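Local coordinates for UPF0033 domain-containing protein (Desulfitobacterium hafniense, PDB 3HZ7) that is of unknown function but, as a member of the TusA sulfur-carrier family, probably carries sulfur on its N-terminal SirA-like domain, at residues A[58-61]-A[65-68]. Sequence-based numbering, arbitrary orientation.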
ATOM      1  N   TYR A  58      -7.783   4.521   0.285  1.00 26.19           N
ATOM      2  CA  TYR A  58      -7.652   4.014  -1.093  1.00 26.82           C
ATOM      3  C   TYR A  58      -8.592   4.783  -1.983  1.00 21.25           C
ATOM      4  O   TYR A  58      -9.674   5.228  -1.542  1.00 33.22           O
ATOM      5  CB  TYR A  58      -7.962   2.499  -1.214  1.00 21.61           C
ATOM      6  CG  TYR A  58      -9.434   2.139  -0.991  1.00 19.24           C
ATOM      7  CD1 TYR A  58      -9.935   2.045   0.288  1.00 19.36           C
ATOM      8  CD2 TYR A  58     -10.287   1.861  -2.056  1.00 23.06           C
ATOM      9  CE1 TYR A  58     -11.264   1.678   0.542  1.00 26.47           C
ATOM     10  CE2 TYR A  58     -11.661   1.464  -1.826  1.00 33.13           C
ATOM     11  CZ  TYR A  58     -12.117   1.378  -0.499  1.00 30.22           C
ATOM     12  OH  TYR A  58     -13.386   0.908  -0.161  1.00 35.46           O
ATOM     13  N   LEU A  59      -8.209   4.893  -3.237  1.00 26.32           N
ATOM     14  CA  LEU A  59      -8.977   5.615  -4.220  1.00 35.78           C
ATOM     15  C   LEU A  59      -8.949   4.825  -5.523  1.00 39.32           C
ATOM     16  O   LEU A  59      -7.883   4.372  -5.980  1.00 28.94           O
ATOM     17  CB  LEU A  59      -8.390   7.039  -4.421  1.00 36.69           C
ATOM     18  CG  LEU A  59      -9.024   8.039  -5.427  1.00 48.44           C
ATOM     19  CD1 LEU A  59     -10.310   8.671  -4.825  1.00 53.38           C
ATOM     20  CD2 LEU A  59      -8.027   9.180  -5.749  1.00 47.12           C
ATOM     21  N   GLU A  60     -10.138   4.644  -6.104  1.00 35.65           N
ATOM     22  CA  GLU A  60     -10.301   3.898  -7.354  1.00 41.93           C
ATOM     23  C   GLU A  60     -10.197   4.871  -8.503  1.00 45.95           C
ATOM     24  O   GLU A  60     -11.117   5.640  -8.733  1.00 49.80           O
ATOM     25  CB  GLU A  60     -11.665   3.169  -7.359  1.00 47.28           C
ATOM     26  CG  GLU A  60     -11.672   1.877  -6.482  1.00 52.20           C
ATOM     27  CD  GLU A  60     -13.068   1.447  -5.971  1.00 59.86           C
ATOM     28  OE1 GLU A  60     -14.081   2.105  -6.329  1.00 56.87           O
ATOM     29  OE2 GLU A  60     -13.143   0.446  -5.209  1.00 51.24           O
ATOM     30  N   LYS A  61      -9.076   4.819  -9.224  1.00 44.73           N
ATOM     31  CA  LYS A  61      -8.807   5.725 -10.331  1.00 50.70           C
ATOM     32  C   LYS A  61      -9.297   5.216 -11.685  1.00 56.87           C
ATOM     33  O   LYS A  61     -10.066   4.241 -11.775  1.00 58.18           O
ATOM     34  CB  LYS A  61      -7.301   6.015 -10.426  1.00 47.32           C
ATOM     35  CG  LYS A  61      -6.642   6.475  -9.120  1.00 51.43           C
ATOM     36  CD  LYS A  61      -5.124   6.305  -9.189  1.00 54.94           C
ATOM     37  CE  LYS A  61      -4.405   7.624  -9.061  1.00 54.01           C
ATOM     38  NZ  LYS A  61      -4.725   8.259  -7.739  1.00 62.26           N
ATOM     39  N   VAL A  65      -7.285   1.237 -12.001  1.00 33.99           N
ATOM     40  CA  VAL A  65      -6.183   1.304 -11.043  1.00 29.09           C
ATOM     41  C   VAL A  65      -6.663   1.709  -9.655  1.00 29.38           C
ATOM     42  O   VAL A  65      -7.377   2.730  -9.490  1.00 37.23           O
ATOM     43  CB  VAL A  65      -5.089   2.329 -11.447  1.00 30.96           C
ATOM     44  CG1 VAL A  65      -4.036   2.476 -10.310  1.00 27.15           C
ATOM     45  CG2 VAL A  65      -4.369   1.866 -12.737  1.00 31.32           C
ATOM     46  N   ILE A  66      -6.311   0.909  -8.669  1.00 21.57           N
ATOM     47  CA  ILE A  66      -6.620   1.255  -7.308  1.00 20.20           C
ATOM     48  C   ILE A  66      -5.327   1.749  -6.603  1.00 23.09           C
ATOM     49  O   ILE A  66      -4.264   1.070  -6.606  1.00 21.52           O
ATOM     50  CB  ILE A  66      -7.233   0.083  -6.573  1.00 23.25           C
ATOM     51  CG1 ILE A  66      -8.518  -0.369  -7.313  1.00 33.74           C
ATOM     52  CG2 ILE A  66      -7.538   0.494  -5.173  1.00 24.27           C
ATOM     53  CD1 ILE A  66      -9.030  -1.704  -6.912  1.00 25.01           C
ATOM     54  N   GLU A  67      -5.388   2.952  -6.025  1.00 25.20           N
ATOM     55  CA  GLU A  67      -4.225   3.445  -5.310  1.00 19.06           C
ATOM     56  C   GLU A  67      -4.502   3.368  -3.834  1.00 20.54           C
ATOM     57  O   GLU A  67      -5.488   3.909  -3.364  1.00 18.91           O
ATOM     58  CB  GLU A  67      -3.891   4.872  -5.738  1.00 33.50           C
ATOM     59  CG  GLU A  67      -2.599   5.345  -5.126  1.00 37.37           C
ATOM     60  CD  GLU A  67      -1.966   6.536  -5.841  1.00 40.15           C
ATOM     61  OE1 GLU A  67      -2.321   6.831  -6.994  1.00 48.51           O
ATOM     62  OE2 GLU A  67      -1.080   7.170  -5.249  1.00 46.52           O
ATOM     63  N   VAL A  68      -3.654   2.634  -3.102  1.00 17.04           N
ATOM     64  CA  VAL A  68      -3.801   2.487  -1.661  1.00 17.70           C
ATOM     65  C   VAL A  68      -2.620   3.258  -1.052  1.00 21.60           C
ATOM     66  O   VAL A  68      -1.442   2.975  -1.330  1.00 22.70           O
ATOM     67  CB  VAL A  68      -3.738   0.966  -1.246  1.00 14.27           C
ATOM     68  CG1 VAL A  68      -3.987   0.773   0.229  1.00 17.34           C
ATOM     69  CG2 VAL A  68      -4.776   0.176  -2.064  1.00 20.49           C
TER
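Near its turn, the beta hairpin of strands 55-60 and 66-71, at the edge of the four-stranded sheet of this TusA-like domain, is joined by the Leu59-Glu67 pair. The strand segments run antiparallel at 169°, and two reciprocal bonds mark this pair as hydrogen-bonded: Leu59 N to Glu67 O and Glu67 N to Leu59 O, both 2.9 Å. Nearest the turn, Lys61 N donates to Val65 O at 2.7 Å, the donor almost on the line of the C=O bond (175°). The non-hydrogen-bonded pairs, Tyr58 with Val68 and Glu60 with Ile66, put their side chains on the face covered by helix 39-52. There Tyr58 CB meets Val68 CG2 at 4.0 Å, while the ring, CD2 still 4.4 Å from Ile66 CG2, leads away at its far end and makes a cation-pi contact with Arg42. Glu60 CG lies 4.0 Å from Ile66 CG1, side chains alongside and pointing the same way. On the other face, Glu67 reaches out extended, CG anti to the backbone N (chi1 -174°), and Lys61 slants across it. Bends at chi3 and chi4 fold the lysine back, bringing NZ within 2.9 Å of Glu67 OE1 in a salt bridge whose hydrogen bond is weak.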